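Local atomic coordinates of MsStt7d protein (Micromonas, PDB entry 4IX3), a protein that is a homolog of the state transition kinase Stt7, whose catalytic domain probably binds ATP and phosphorylates proteins. Residues H160-P171 with P245-V256. Sequence-based numbering, arbitrary orientation. Where two conformers were deposited one is given.
With MG (magnesium ion), chain E.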
loop_
_atom_site.group_PDB
_atom_site.type_symbol
_atom_site.label_atom_id
_atom_site.label_comp_id
_atom_site.label_asym_id
_atom_site.label_seq_id
_atom_site.Cartn_x
_atom_site.Cartn_y
_atom_site.Cartn_z
ATOM N N HIS B 160 -25.620 2.017 -1.589
ATOM C CA HIS B 160 -25.912 2.018 -3.012
ATOM C C HIS B 160 -26.990 3.018 -3.405
ATOM O O HIS B 160 -26.922 3.659 -4.470
ATOM C CB HIS B 160 -26.284 0.626 -3.533
ATOM C CG HIS B 160 -25.202 -0.384 -3.299
ATOM N ND1 HIS B 160 -25.423 -1.727 -3.269
ATOM C CD2 HIS B 160 -23.857 -0.200 -3.053
ATOM C CE1 HIS B 160 -24.271 -2.371 -3.011
ATOM N NE2 HIS B 160 -23.300 -1.451 -2.873
ATOM N N GLU B 161 -27.999 3.165 -2.547
ATOM C CA GLU B 161 -29.110 4.093 -2.757
ATOM C C GLU B 161 -28.615 5.544 -2.880
ATOM O O GLU B 161 -29.213 6.359 -3.569
ATOM C CB GLU B 161 -30.131 3.933 -1.604
ATOM C CG GLU B 161 -31.471 4.647 -1.710
ATOM C CD GLU B 161 -32.308 4.469 -0.434
ATOM O OE1 GLU B 161 -32.072 3.521 0.370
ATOM O OE2 GLU B 161 -33.197 5.308 -0.197
ATOM N N CYS B 162 -27.526 5.865 -2.204
ATOM C CA CYS B 162 -26.975 7.207 -2.325
ATOM C C CYS B 162 -25.752 7.252 -3.216
ATOM O O CYS B 162 -25.006 8.244 -3.215
ATOM C CB CYS B 162 -26.735 7.854 -0.968
ATOM S SG CYS B 162 -25.335 7.189 -0.048
ATOM N N GLY B 163 -25.592 6.224 -4.048
ATOM C CA GLY B 163 -24.593 6.221 -5.109
ATOM C C GLY B 163 -23.210 5.709 -4.736
ATOM O O GLY B 163 -22.315 5.775 -5.561
ATOM N N VAL B 164 -23.010 5.220 -3.531
ATOM C CA VAL B 164 -21.704 4.771 -3.088
ATOM C C VAL B 164 -21.534 3.278 -3.246
ATOM O O VAL B 164 -22.407 2.518 -2.772
ATOM C CB VAL B 164 -21.482 5.196 -1.617
ATOM C CG1 VAL B 164 -20.145 4.665 -1.086
ATOM C CG2 VAL B 164 -21.547 6.735 -1.516
ATOM N N VAL B 165 -20.450 2.873 -3.888
ATOM C CA VAL B 165 -20.024 1.475 -3.911
ATOM C C VAL B 165 -18.785 1.351 -3.046
ATOM O O VAL B 165 -17.825 2.120 -3.258
ATOM C CB VAL B 165 -19.801 0.958 -5.345
ATOM C CG1 VAL B 165 -19.267 -0.470 -5.374
ATOM C CG2 VAL B 165 -21.098 1.096 -6.117
ATOM N N HIS B 166 -18.800 0.456 -2.071
ATOM C CA HIS B 166 -17.752 0.465 -1.039
ATOM C C HIS B 166 -16.442 -0.069 -1.642
ATOM O O HIS B 166 -15.363 0.494 -1.389
ATOM C CB HIS B 166 -18.248 -0.394 0.149
ATOM C CG HIS B 166 -17.241 -0.531 1.225
ATOM N ND1 HIS B 166 -17.287 0.082 2.448
ATOM C CD2 HIS B 166 -16.076 -1.265 1.192
ATOM C CE1 HIS B 166 -16.186 -0.265 3.159
ATOM N NE2 HIS B 166 -15.469 -1.120 2.378
ATOM N N ARG B 167 -16.538 -1.156 -2.399
ATOM C CA ARG B 167 -15.389 -1.704 -3.111
ATOM C C ARG B 167 -14.488 -2.623 -2.282
ATOM O O ARG B 167 -13.737 -3.417 -2.847
ATOM C CB ARG B 167 -14.555 -0.572 -3.717
ATOM C CG ARG B 167 -14.296 -0.723 -5.208
ATOM C CD ARG B 167 -12.919 -0.200 -5.585
ATOM N NE ARG B 167 -12.965 0.660 -6.764
ATOM C CZ ARG B 167 -12.609 0.274 -7.985
ATOM N NH1 ARG B 167 -12.177 -0.963 -8.192
ATOM N NH2 ARG B 167 -12.683 1.124 -8.999
ATOM N N ASP B 168 -14.544 -2.521 -0.956
ATOM C CA ASP B 168 -13.624 -3.321 -0.124
ATOM C C ASP B 168 -14.352 -3.996 1.025
ATOM O O ASP B 168 -13.896 -4.022 2.165
ATOM C CB ASP B 168 -12.439 -2.459 0.386
ATOM C CG ASP B 168 -11.223 -3.291 0.804
ATOM O OD1 ASP B 168 -11.192 -4.499 0.508
ATOM O OD2 ASP B 168 -10.312 -2.726 1.463
ATOM N N VAL B 169 -15.507 -4.561 0.671
ATOM C CA VAL B 169 -16.280 -5.309 1.668
ATOM C C VAL B 169 -15.554 -6.625 1.963
ATOM O O VAL B 169 -15.200 -7.390 1.034
ATOM C CB VAL B 169 -17.705 -5.557 1.125
ATOM C CG1 VAL B 169 -18.463 -6.531 2.014
ATOM C CG2 VAL B 169 -18.453 -4.238 0.991
ATOM N N LYS B 170 -15.372 -6.900 3.245
ATOM C CA LYS B 170 -14.723 -8.123 3.697
ATOM C C LYS B 170 -14.817 -8.145 5.222
ATOM O O LYS B 170 -15.029 -7.089 5.833
ATOM C CB LYS B 170 -13.239 -8.255 3.221
ATOM C CG LYS B 170 -12.385 -7.042 3.625
ATOM C CD LYS B 170 -11.043 -7.145 2.927
ATOM C CE LYS B 170 -10.098 -6.001 3.271
ATOM N NZ LYS B 170 -9.230 -5.686 2.100
ATOM N N PRO B 171 -14.613 -9.297 5.858
ATOM C CA PRO B 171 -14.659 -9.358 7.314
ATOM C C PRO B 171 -13.694 -8.391 8.030
ATOM O O PRO B 171 -14.038 -7.844 9.087
ATOM C CB PRO B 171 -14.394 -10.842 7.606
ATOM C CG PRO B 171 -14.978 -11.544 6.391
ATOM C CD PRO B 171 -14.503 -10.656 5.258
ATOM N N PRO B 245 -22.211 -1.523 -11.101
ATOM C CA PRO B 245 -21.018 -1.544 -10.266
ATOM C C PRO B 245 -21.300 -1.955 -8.826
ATOM O O PRO B 245 -20.416 -2.509 -8.150
ATOM C CB PRO B 245 -20.516 -0.102 -10.322
ATOM C CG PRO B 245 -21.762 0.709 -10.633
ATOM C CD PRO B 245 -22.571 -0.177 -11.564
ATOM N N ASP B 246 -22.543 -1.760 -8.358
ATOM C CA ASP B 246 -22.925 -2.211 -7.017
ATOM C C ASP B 246 -22.802 -3.723 -6.835
ATOM O O ASP B 246 -22.668 -4.197 -5.723
ATOM C CB ASP B 246 -24.349 -1.738 -6.682
ATOM C CG ASP B 246 -25.354 -2.224 -7.703
ATOM O OD1 ASP B 246 -26.337 -2.863 -7.276
ATOM O OD2 ASP B 246 -25.179 -1.934 -8.910
ATOM N N ARG B 247 -22.950 -4.449 -7.949
ATOM C CA ARG B 247 -22.809 -5.923 -7.917
ATOM C C ARG B 247 -21.379 -6.352 -7.590
ATOM O O ARG B 247 -21.167 -7.490 -7.152
ATOM C CB ARG B 247 -23.295 -6.576 -9.213
ATOM C CG ARG B 247 -24.757 -6.990 -9.156
ATOM C CD ARG B 247 -25.745 -5.892 -8.768
ATOM N NE ARG B 247 -27.091 -6.305 -9.141
ATOM C CZ ARG B 247 -28.092 -5.475 -9.415
ATOM N NH1 ARG B 247 -27.961 -4.170 -9.172
ATOM N NH2 ARG B 247 -29.233 -5.939 -9.905
ATOM N N PHE B 248 -20.398 -5.424 -7.644
ATOM C CA PHE B 248 -19.087 -5.742 -7.066
ATOM C C PHE B 248 -19.202 -6.000 -5.563
ATOM O O PHE B 248 -18.642 -6.968 -5.008
ATOM C CB PHE B 248 -18.116 -4.576 -7.344
ATOM C CG PHE B 248 -16.709 -4.847 -6.871
ATOM C CD1 PHE B 248 -15.699 -5.167 -7.788
ATOM C CD2 PHE B 248 -16.334 -4.671 -5.548
ATOM C CE1 PHE B 248 -14.394 -5.451 -7.353
ATOM C CE2 PHE B 248 -15.044 -4.900 -5.104
ATOM C CZ PHE B 248 -14.058 -5.305 -6.022
ATOM N N ASP B 249 -19.988 -5.145 -4.893
ATOM C CA ASP B 249 -20.227 -5.325 -3.462
ATOM C C ASP B 249 -21.081 -6.571 -3.160
ATOM O O ASP B 249 -20.867 -7.225 -2.153
ATOM C CB ASP B 249 -20.933 -4.115 -2.840
ATOM C CG ASP B 249 -20.025 -2.893 -2.657
ATOM O OD1 ASP B 249 -18.773 -3.025 -2.643
ATOM O OD2 ASP B 249 -20.609 -1.803 -2.408
ATOM N N SER B 250 -21.977 -6.921 -4.081
ATOM C CA SER B 250 -22.774 -8.152 -3.876
ATOM C C SER B 250 -21.882 -9.404 -3.806
ATOM O O SER B 250 -22.001 -10.224 -2.896
ATOM C CB SER B 250 -23.749 -8.336 -5.017
ATOM O OG SER B 250 -24.702 -7.275 -5.036
ATOM N N TRP B 251 -20.897 -9.480 -4.721
ATOM C CA TRP B 251 -19.969 -10.640 -4.728
ATOM C C TRP B 251 -19.166 -10.673 -3.441
ATOM O O TRP B 251 -19.056 -11.697 -2.775
ATOM C CB TRP B 251 -19.045 -10.511 -5.916
ATOM C CG TRP B 251 -17.995 -11.593 -5.909
ATOM C CD1 TRP B 251 -16.773 -11.587 -5.246
ATOM C CD2 TRP B 251 -18.034 -12.839 -6.665
ATOM N NE1 TRP B 251 -16.110 -12.772 -5.427
ATOM C CE2 TRP B 251 -16.815 -13.563 -6.305
ATOM C CE3 TRP B 251 -18.965 -13.454 -7.507
ATOM C CZ2 TRP B 251 -16.524 -14.816 -6.838
ATOM C CZ3 TRP B 251 -18.683 -14.722 -8.017
ATOM C CH2 TRP B 251 -17.496 -15.402 -7.656
ATOM N N SER B 252 -18.624 -9.507 -3.007
ATOM C CA SER B 252 -17.888 -9.494 -1.759
ATOM C C SER B 252 -18.746 -9.866 -0.548
ATOM O O SER B 252 -18.268 -10.559 0.328
ATOM C CB SER B 252 -17.320 -8.086 -1.507
ATOM O OG SER B 252 -16.504 -7.639 -2.576
ATOM N N ALA B 253 -20.014 -9.433 -0.553
ATOM C CA ALA B 253 -20.914 -9.793 0.546
ATOM C C ALA B 253 -21.178 -11.326 0.521
ATOM O O ALA B 253 -21.284 -11.919 1.590
ATOM C CB ALA B 253 -22.231 -9.045 0.439
ATOM N N GLY B 254 -21.247 -11.939 -0.665
ATOM C CA GLY B 254 -21.341 -13.420 -0.722
ATOM C C GLY B 254 -20.124 -14.125 -0.139
ATOM O O GLY B 254 -20.269 -15.071 0.615
ATOM N N CYS B 255 -18.935 -13.537 -0.348
ATOM C CA CYS B 255 -17.753 -14.052 0.315
ATOM C C CYS B 255 -17.822 -13.946 1.810
ATOM O O CYS B 255 -17.444 -14.871 2.513
ATOM C CB CYS B 255 -16.493 -13.331 -0.201
ATOM S SG CYS B 255 -16.080 -13.621 -1.950
ATOM N N VAL B 256 -18.282 -12.780 2.315
ATOM C CA VAL B 256 -18.441 -12.641 3.769
ATOM C C VAL B 256 -19.409 -13.742 4.253
ATOM O O VAL B 256 -19.140 -14.350 5.282
ATOM C CB VAL B 256 -19.040 -11.252 4.106
ATOM C CG1 VAL B 256 -19.439 -11.139 5.580
ATOM C CG2 VAL B 256 -18.025 -10.151 3.758
HETATM MG MG MG E . -9.193 -1.090 1.829
HETATM O O HOH W 1 -16.615 -4.770 -2.047
HETATM O O HOH W 2 -10.198 -0.017 0.371
HETATM O O HOH W 3 -8.148 0.716 2.285
HETATM O O HOH W 4 -8.183 -1.978 3.322
HETATM O O HOH W 5 -7.808 -1.609 0.480
#
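The carboxylate of D249, on the helix 246-261, accepts two backbone N-H groups from the turn after strand 164-165 and the side-chain N-H of H160, at the end of helix 141-161. OD2 serves two of them: its syn lone pair accepts the backbone N-H of H166, while the anti lone pair takes NE2 of H160 at 2.8 Å in an almost straight bond (174°). Imidazole and carboxylate lie nearly coplanar, 18° apart. OD1 accepts from R167 N at 2.9 Å, again on the syn side, and from a water that also accepts from V169 N and donates to S252 OG, itself hydrogen-bonded to the backbone carbonyl of Y215. An aspartate suits this place because both oxygens reach the backbone from one short stem; an alanine here would probably leave the amides of H166 and R167 and the NE2 of H160 without their acceptor, and the turn less firmly set. The CB of D246 sits 3.6 Å from the H160 ring centroid in a CH-pi contact. F248 extends with CG anti to its backbone N (chi1 -176°), which brings the ring edge, at CE2, against the carbonyl O of R167. Apolar packing completes the seam: the branched V169 sets CG1 4.0 Å from CG2 of V256, which also lies against P171 CD. D168 binds magnesium through OD2, with D188 as the other protein ligand, and is salt-bridged to K170. H166-R167-D168 is the HRD motif of the protein kinase catalytic loop, and its backbone held by the aspartate of helix 246-261 is characteristic of the kinase C-lobe, where that helix is αF.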